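Local coordinates for putative snRNP Sm-like protein (Pyrococcus abyssi, PDB 1H64), which assembles into a seven-membered Sm-type ring and probably binds RNA, at residues Arg11-Asp16 with Gly29-Tyr34; Ala43-Ile48 with Gly58-Arg63. All blocks are in the same frame, centred on the assembly; numbering follows the deposited sequence.

Overall arrangement
From the N terminus the chain runs through helix 5-11 into a turn, and contact 1 closes the first loop when the hairpin of strands 16-21 and 25-34 brings Gly29-Tyr34 back against Arg11-Asp16. Contact 2 opens only after that: strands 45-49 and 52-57 form a second hairpin, whose return sets Gly58-Arg63 beside Ala43-Ile48. The two loops therefore follow in series, neither nested nor crossed. Strand 25-34 joins them, since Arg30 O probably accepts a hydrogen bond from Ala43 N and Ile32 packs on Ala43 and Lys59. Contact 1 ties the helix end to the sheet; contact 2 ties two corners of its far part together. Both reach a second subunit.

Contact 1: Arg11-Asp16 with Gly29-Tyr34; sequences RSLDKD and GRLIGY
Two backbone hydrogen bonds join Asp14 and Lys15 to Leu31, one using the Leu31 carbonyl and the other its N-H. Asp14 N donates a hydrogen bond to Leu31 O at 2.6 Å, and Leu31 N reaches Lys15 O at 2.9 Å. Between them they clasp the type II turn Ser12-Lys15, itself closed by Lys15 N to Ser12 O, against the strand. CA-H...O contacts reinforce the seam; the shortest runs from Asp16 CA to Gly29 O, 3.3 Å, where Asp16 and Arg30 form an antiparallel non-hydrogen-bonded pair.

The apolar part lies at the other end. Leu13 sends CD2 over the backbone of Ile32 and Gly33, 3.6 Å from Ile32 C, and the same methyl meets the edge of the Tyr34 ring at CD2, 4.1 Å away, near the ring plane. Leu13 also packs on Glu3 of a neighbouring subunit. Leu31, with CG anti to its backbone N (chi1 -175°), places CD2 3.8 Å from Ser12 CB.

Charge plays a lesser role. Asp14 OD1 and Arg30 NH1 make a long salt bridge of 3.8 Å, with OD1 at the guanidinium edge and the two planes 9° apart. Arg30 reaches it by bending at chi3 (46°), while its CG and CD lie against the Asp14 carbonyl group.

Around this seam, Ser12 OG bonds back to Val8 O near the end of helix 5-11, and Tyr34 OH reaches His10 ND1 of the same helix from the strand. Opposite Val41 of strand 40-42, Ile32 and Gly33 together make a classic beta bulge. Leu31 packs between the helix, at Ile9, and Val17 of strand 16-21, and also touches Val40 and Leu42 of strand 40-42.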
ATOM      1  N   ARG C  11      13.650  16.213 -19.584  1.00 26.68           N
ATOM      2  CA  ARG C  11      14.705  16.241 -20.598  1.00 33.61           C
ATOM      3  C   ARG C  11      14.626  15.040 -21.549  1.00 35.79           C
ATOM      4  O   ARG C  11      15.236  15.049 -22.621  1.00 34.38           O
ATOM      5  CB  ARG C  11      16.084  16.199 -19.940  1.00 35.48           C
ATOM      6  CG  ARG C  11      16.370  17.273 -18.915  1.00 47.91           C
ATOM      7  CD  ARG C  11      17.761  17.054 -18.323  1.00 53.05           C
ATOM      8  NE  ARG C  11      18.101  18.027 -17.288  1.00 59.52           N
ATOM      9  CZ  ARG C  11      18.183  19.337 -17.488  1.00 59.80           C
ATOM     10  NH1 ARG C  11      17.950  19.846 -18.691  1.00 62.00           N
ATOM     11  NH2 ARG C  11      18.501  20.141 -16.486  1.00 61.46           N
ATOM     12  N   SER C  12      13.890  14.009 -21.154  1.00 26.99           N
ATOM     13  CA  SER C  12      13.788  12.804 -21.966  1.00 29.31           C
ATOM     14  C   SER C  12      12.588  12.768 -22.902  1.00 29.75           C
ATOM     15  O   SER C  12      12.324  11.740 -23.528  1.00 33.03           O
ATOM     16  CB  SER C  12      13.760  11.560 -21.063  1.00 28.83           C
ATOM     17  OG  SER C  12      14.903  11.490 -20.228  1.00 31.18           O
ATOM     18  N   LEU C  13      11.843  13.863 -22.999  1.00 30.45           N
ATOM     19  CA  LEU C  13      10.703  13.871 -23.904  1.00 32.64           C
ATOM     20  C   LEU C  13      11.223  13.593 -25.311  1.00 36.45           C
ATOM     21  O   LEU C  13      12.314  14.039 -25.672  1.00 32.97           O
ATOM     22  CB  LEU C  13       9.973  15.217 -23.862  1.00 32.41           C
ATOM     23  CG  LEU C  13       8.990  15.418 -22.697  1.00 29.46           C
ATOM     24  CD1 LEU C  13       8.478  16.854 -22.716  1.00 29.10           C
ATOM     25  CD2 LEU C  13       7.820  14.432 -22.801  1.00 26.49           C
ATOM     26  N   ASP C  14      10.444  12.835 -26.081  1.00 38.81           N
ATOM     27  CA  ASP C  14      10.783  12.456 -27.452  1.00 40.49           C
ATOM     28  C   ASP C  14      12.023  11.574 -27.555  1.00 39.98           C
ATOM     29  O   ASP C  14      12.592  11.415 -28.636  1.00 41.91           O
ATOM     30  CB  ASP C  14      10.958  13.706 -28.317  1.00 45.03           C
ATOM     31  CG  ASP C  14       9.733  14.591 -28.297  1.00 54.09           C
ATOM     32  OD1 ASP C  14       8.634  14.091 -28.635  1.00 60.45           O
ATOM     33  OD2 ASP C  14       9.861  15.784 -27.936  1.00 57.52           O
ATOM     34  N   LYS C  15      12.439  10.996 -26.433  1.00 34.87           N
ATOM     35  CA  LYS C  15      13.605  10.118 -26.414  1.00 35.46           C
ATOM     36  C   LYS C  15      13.247   8.722 -25.894  1.00 34.13           C
ATOM     37  O   LYS C  15      12.295   8.568 -25.132  1.00 34.13           O
ATOM     38  CB  LYS C  15      14.710  10.731 -25.555  1.00 35.86           C
ATOM     39  CG  LYS C  15      15.278  12.011 -26.148  1.00 41.32           C
ATOM     40  CD  LYS C  15      16.602  12.423 -25.508  1.00 44.19           C
ATOM     41  CE  LYS C  15      16.410  12.972 -24.106  1.00 49.02           C
ATOM     42  NZ  LYS C  15      17.664  13.546 -23.532  1.00 49.34           N
ATOM     43  N   ASP C  16      13.996   7.709 -26.325  1.00 32.93           N
ATOM     44  CA  ASP C  16      13.753   6.337 -25.884  1.00 32.15           C
ATOM     45  C   ASP C  16      14.099   6.215 -24.396  1.00 31.05           C
ATOM     46  O   ASP C  16      15.118   6.740 -23.937  1.00 24.28           O
ATOM     47  CB  ASP C  16      14.617   5.350 -26.692  1.00 36.08           C
ATOM     48  CG  ASP C  16      14.329   3.882 -26.351  1.00 43.87           C
ATOM     49  OD1 ASP C  16      13.249   3.365 -26.720  1.00 42.62           O
ATOM     50  OD2 ASP C  16      15.190   3.235 -25.709  1.00 50.37           O
ATOM     51  N   GLY C  29      10.147   2.468 -24.755  1.00 31.49           N
ATOM     52  CA  GLY C  29       9.442   3.217 -25.774  1.00 27.84           C
ATOM     53  C   GLY C  29       9.908   4.654 -25.804  1.00 28.09           C
ATOM     54  O   GLY C  29      10.837   5.025 -25.086  1.00 26.55           O
ATOM     55  N   ARG C  30       9.285   5.457 -26.655  1.00 26.67           N
ATOM     56  CA  ARG C  30       9.656   6.853 -26.755  1.00 30.16           C
ATOM     57  C   ARG C  30       8.789   7.644 -25.774  1.00 24.46           C
ATOM     58  O   ARG C  30       7.565   7.572 -25.822  1.00 23.07           O
ATOM     59  CB  ARG C  30       9.438   7.360 -28.187  1.00 32.21           C
ATOM     60  CG  ARG C  30       9.919   8.791 -28.428  1.00 36.58           C
ATOM     61  CD  ARG C  30       9.861   9.151 -29.906  1.00 36.38           C
ATOM     62  NE  ARG C  30       8.599   8.747 -30.512  1.00 41.84           N
ATOM     63  CZ  ARG C  30       7.547   9.540 -30.673  1.00 40.79           C
ATOM     64  NH1 ARG C  30       7.594  10.807 -30.279  1.00 45.08           N
ATOM     65  NH2 ARG C  30       6.436   9.057 -31.214  1.00 42.35           N
ATOM     66  N   LEU C  31       9.421   8.384 -24.879  1.00 27.28           N
ATOM     67  CA  LEU C  31       8.648   9.182 -23.906  1.00 27.33           C
ATOM     68  C   LEU C  31       7.947  10.379 -24.555  1.00 24.31           C
ATOM     69  O   LEU C  31       8.602  11.247 -25.123  1.00 29.52           O
ATOM     70  CB  LEU C  31       9.574   9.687 -22.792  1.00 22.22           C
ATOM     71  CG  LEU C  31       8.906  10.448 -21.633  1.00 26.02           C
ATOM     72  CD1 LEU C  31       8.043   9.483 -20.788  1.00 21.20           C
ATOM     73  CD2 LEU C  31       9.991  11.073 -20.770  1.00 25.10           C
ATOM     74  N   ILE C  32       6.617  10.444 -24.481  1.00 23.13           N
ATOM     75  CA  ILE C  32       5.923  11.580 -25.073  1.00 26.64           C
ATOM     76  C   ILE C  32       5.142  12.455 -24.088  1.00 27.96           C
ATOM     77  O   ILE C  32       4.657  13.522 -24.459  1.00 29.10           O
ATOM     78  CB  ILE C  32       4.966  11.136 -26.213  1.00 31.05           C
ATOM     79  CG1 ILE C  32       4.000  10.056 -25.727  1.00 33.61           C
ATOM     80  CG2 ILE C  32       5.785  10.609 -27.392  1.00 33.71           C
ATOM     81  CD1 ILE C  32       2.992   9.608 -26.799  1.00 34.56           C
ATOM     82  N   GLY C  33       5.024  12.017 -22.836  1.00 25.74           N
ATOM     83  CA  GLY C  33       4.289  12.808 -21.858  1.00 24.15           C
ATOM     84  C   GLY C  33       4.503  12.262 -20.459  1.00 26.18           C
ATOM     85  O   GLY C  33       5.005  11.148 -20.294  1.00 24.22           O
ATOM     86  N   TYR C  34       4.144  13.052 -19.448  1.00 23.62           N
ATOM     87  CA  TYR C  34       4.314  12.624 -18.070  1.00 21.43           C
ATOM     88  C   TYR C  34       3.588  13.623 -17.179  1.00 22.21           C
ATOM     89  O   TYR C  34       3.146  14.663 -17.650  1.00 24.70           O
ATOM     90  CB  TYR C  34       5.801  12.610 -17.701  1.00 18.26           C
ATOM     91  CG  TYR C  34       6.448  13.981 -17.637  1.00 30.27           C
ATOM     92  CD1 TYR C  34       6.496  14.702 -16.436  1.00 28.78           C
ATOM     93  CD2 TYR C  34       6.982  14.579 -18.780  1.00 27.85           C
ATOM     94  CE1 TYR C  34       7.053  15.980 -16.383  1.00 34.80           C
ATOM     95  CE2 TYR C  34       7.543  15.857 -18.733  1.00 32.95           C
ATOM     96  CZ  TYR C  34       7.574  16.550 -17.534  1.00 35.41           C
ATOM     97  OH  TYR C  34       8.117  17.815 -17.480  1.00 37.59           O
TER

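Contact 2: Ala43-Ile48 with Gly58-Arg63; sequences ADAEMI and GKIVIR
With CG1 of Ile60 anti to its backbone N (chi1 -172°), CG2 falls between the N and the carbonyl carbon and meets Ala45 CB at 3.8 Å. This single pair of methyl groups makes the apolar contact between Ala43-Ile48 and Gly58-Arg63. The backbone torsions of Asp44 matter as much: phi 49° and psi 57° are left-handed values, and they turn the chain at a corner while its N-H still points across to Gly58.

That N-H supplies the one hydrogen bond between the segments, Asp44 N to Gly58 O at 2.7 Å. The donor sits well above the carbonyl plane, although the bond is fairly straight at the hydrogen. Ala43 CA also approaches Gly58 O, at 3.4 Å, as a CA-H...O donor, so the carbonyl oxygen faces two neighbouring residues. Ala43 and Lys59 form an antiparallel non-hydrogen-bonded pair, their CA atoms 4.3 Å apart; from this pair Ala45-Ile48 and Ile60-Arg63 run apart, each segment beside other strands.

The buried Ile60 also rests on Leu42 and on Ala69 of a neighbouring subunit. On the same interface, Lys59 O accepts a hydrogen bond from Ser71 OG of that subunit, while Val61 and Ile62 pair antiparallel with one of its strands.

Such a paired bend, where two neighbouring antiparallel stretches of chain turn together at 43-44 and 58-59, suits the strongly curved antiparallel sheet of the Sm fold; strand 60-62, paired with 40-42 on one side, carries the sheet into the next subunit on the other, as in Sm-type rings.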
ATOM      1  N   ALA C  43       5.339   6.066 -26.603  1.00 27.46           N
ATOM      2  CA  ALA C  43       4.854   5.830 -27.965  1.00 29.97           C
ATOM      3  C   ALA C  43       5.701   4.683 -28.543  1.00 25.35           C
ATOM      4  O   ALA C  43       6.870   4.528 -28.173  1.00 22.55           O
ATOM      5  CB  ALA C  43       5.013   7.101 -28.814  1.00 31.32           C
ATOM      6  N   ASP C  44       5.107   3.890 -29.435  1.00 27.36           N
ATOM      7  CA  ASP C  44       5.788   2.743 -30.060  1.00 29.97           C
ATOM      8  C   ASP C  44       6.452   1.910 -28.977  1.00 26.71           C
ATOM      9  O   ASP C  44       7.649   1.657 -29.019  1.00 26.63           O
ATOM     10  CB  ASP C  44       6.852   3.210 -31.064  1.00 37.08           C
ATOM     11  CG  ASP C  44       6.282   4.106 -32.148  1.00 40.51           C
ATOM     12  OD1 ASP C  44       5.193   3.791 -32.681  1.00 42.34           O
ATOM     13  OD2 ASP C  44       6.926   5.124 -32.472  1.00 42.58           O
ATOM     14  N   ALA C  45       5.651   1.462 -28.017  1.00 28.20           N
ATOM     15  CA  ALA C  45       6.165   0.709 -26.884  1.00 29.77           C
ATOM     16  C   ALA C  45       6.127  -0.804 -27.006  1.00 30.16           C
ATOM     17  O   ALA C  45       5.353  -1.367 -27.780  1.00 31.94           O
ATOM     18  CB  ALA C  45       5.409   1.126 -25.604  1.00 28.21           C
ATOM     19  N   GLU C  46       6.961  -1.438 -26.189  1.00 31.40           N
ATOM     20  CA  GLU C  46       7.034  -2.884 -26.107  1.00 36.21           C
ATOM     21  C   GLU C  46       7.210  -3.305 -24.643  1.00 37.19           C
ATOM     22  O   GLU C  46       7.949  -2.674 -23.879  1.00 36.68           O
ATOM     23  CB  GLU C  46       8.191  -3.411 -26.964  1.00 38.68           C
ATOM     24  CG  GLU C  46       9.558  -2.864 -26.600  1.00 51.54           C
ATOM     25  CD  GLU C  46      10.470  -2.719 -27.815  1.00 54.23           C
ATOM     26  OE1 GLU C  46      10.188  -1.856 -28.673  1.00 61.29           O
ATOM     27  OE2 GLU C  46      11.463  -3.466 -27.913  1.00 58.54           O
ATOM     28  N   MET C  47       6.489  -4.345 -24.249  1.00 34.23           N
ATOM     29  CA  MET C  47       6.606  -4.874 -22.902  1.00 30.79           C
ATOM     30  C   MET C  47       7.679  -5.952 -22.963  1.00 35.15           C
ATOM     31  O   MET C  47       7.625  -6.863 -23.807  1.00 34.48           O
ATOM     32  CB  MET C  47       5.276  -5.466 -22.443  1.00 31.87           C
ATOM     33  CG  MET C  47       5.365  -6.207 -21.124  1.00 32.13           C
ATOM     34  SD  MET C  47       3.818  -7.056 -20.769  1.00 42.28           S
ATOM     35  CE  MET C  47       2.719  -5.656 -20.560  1.00 40.37           C
ATOM     36  N   ILE C  48       8.669  -5.839 -22.092  1.00 30.45           N
ATOM     37  CA  ILE C  48       9.757  -6.800 -22.054  1.00 35.34           C
ATOM     38  C   ILE C  48       9.670  -7.661 -20.800  1.00 37.86           C
ATOM     39  O   ILE C  48       9.530  -7.140 -19.692  1.00 34.82           O
ATOM     40  CB  ILE C  48      11.124  -6.085 -22.079  1.00 37.46           C
ATOM     41  CG1 ILE C  48      11.263  -5.282 -23.381  1.00 41.40           C
ATOM     42  CG2 ILE C  48      12.246  -7.092 -21.931  1.00 40.42           C
ATOM     43  CD1 ILE C  48      11.091  -6.109 -24.635  1.00 43.43           C
ATOM     44  N   GLY C  58       1.018   1.007 -29.652  1.00 29.95           N
ATOM     45  CA  GLY C  58       1.282   2.218 -30.408  1.00 29.24           C
ATOM     46  C   GLY C  58       1.534   3.331 -29.399  1.00 31.45           C
ATOM     47  O   GLY C  58       2.416   4.172 -29.577  1.00 30.88           O
ATOM     48  N   LYS C  59       0.765   3.308 -28.316  1.00 27.79           N
ATOM     49  CA  LYS C  59       0.887   4.314 -27.257  1.00 29.03           C
ATOM     50  C   LYS C  59       0.378   3.716 -25.945  1.00 25.04           C
ATOM     51  O   LYS C  59      -0.665   3.068 -25.924  1.00 27.80           O
ATOM     52  CB  LYS C  59       0.067   5.550 -27.614  1.00 28.06           C
ATOM     53  CG  LYS C  59       0.305   6.754 -26.710  1.00 37.18           C
ATOM     54  CD  LYS C  59      -0.523   7.953 -27.162  1.00 38.73           C
ATOM     55  CE  LYS C  59      -0.105   8.431 -28.545  1.00 43.73           C
ATOM     56  NZ  LYS C  59      -0.984   9.543 -29.033  1.00 48.55           N
ATOM     57  N   ILE C  60       1.100   3.936 -24.853  1.00 27.48           N
ATOM     58  CA  ILE C  60       0.665   3.379 -23.576  1.00 27.11           C
ATOM     59  C   ILE C  60       0.917   4.322 -22.396  1.00 25.25           C
ATOM     60  O   ILE C  60       1.982   4.924 -22.294  1.00 21.56           O
ATOM     61  CB  ILE C  60       1.367   2.038 -23.285  1.00 24.78           C
ATOM     62  CG1 ILE C  60       0.755   1.392 -22.039  1.00 27.37           C
ATOM     63  CG2 ILE C  60       2.863   2.250 -23.084  1.00 20.44           C
ATOM     64  CD1 ILE C  60       1.261  -0.006 -21.762  1.00 27.68           C
ATOM     65  N   VAL C  61      -0.085   4.426 -21.526  1.00 22.75           N
ATOM     66  CA  VAL C  61      -0.005   5.259 -20.320  1.00 22.44           C
ATOM     67  C   VAL C  61       0.295   4.299 -19.167  1.00 18.47           C
ATOM     68  O   VAL C  61      -0.482   3.382 -18.908  1.00 23.29           O
ATOM     69  CB  VAL C  61      -1.337   5.987 -20.064  1.00 23.43           C
ATOM     70  CG1 VAL C  61      -1.195   6.927 -18.833  1.00 24.13           C
ATOM     71  CG2 VAL C  61      -1.724   6.792 -21.290  1.00 23.16           C
ATOM     72  N   ILE C  62       1.432   4.507 -18.502  1.00 18.55           N
ATOM     73  CA  ILE C  62       1.886   3.680 -17.396  1.00 19.71           C
ATOM     74  C   ILE C  62       1.726   4.443 -16.071  1.00 22.02           C
ATOM     75  O   ILE C  62       2.198   5.576 -15.953  1.00 18.31           O
ATOM     76  CB  ILE C  62       3.374   3.343 -17.564  1.00 17.98           C
ATOM     77  CG1 ILE C  62       3.601   2.593 -18.898  1.00 22.31           C
ATOM     78  CG2 ILE C  62       3.846   2.468 -16.422  1.00 22.17           C
ATOM     79  CD1 ILE C  62       5.092   2.322 -19.185  1.00 23.92           C
ATOM     80  N   ARG C  63       1.089   3.837 -15.072  1.00 21.41           N
ATOM     81  CA  ARG C  63       0.930   4.560 -13.806  1.00 21.06           C
ATOM     82  C   ARG C  63       2.206   4.514 -12.980  1.00 13.44           C
ATOM     83  O   ARG C  63       2.807   3.462 -12.780  1.00 17.57           O
ATOM     84  CB  ARG C  63      -0.268   4.018 -13.010  1.00 18.21           C
ATOM     85  CG  ARG C  63      -1.641   4.583 -13.486  1.00 22.54           C
ATOM     86  CD  ARG C  63      -2.643   4.535 -12.327  1.00 32.72           C
ATOM     87  NE  ARG C  63      -2.374   3.307 -11.618  1.00 41.24           N
ATOM     88  CZ  ARG C  63      -2.217   3.178 -10.310  1.00 28.68           C
ATOM     89  NH1 ARG C  63      -2.319   4.210  -9.473  1.00 27.54           N
ATOM     90  NH2 ARG C  63      -1.877   1.995  -9.860  1.00 26.87           N
TER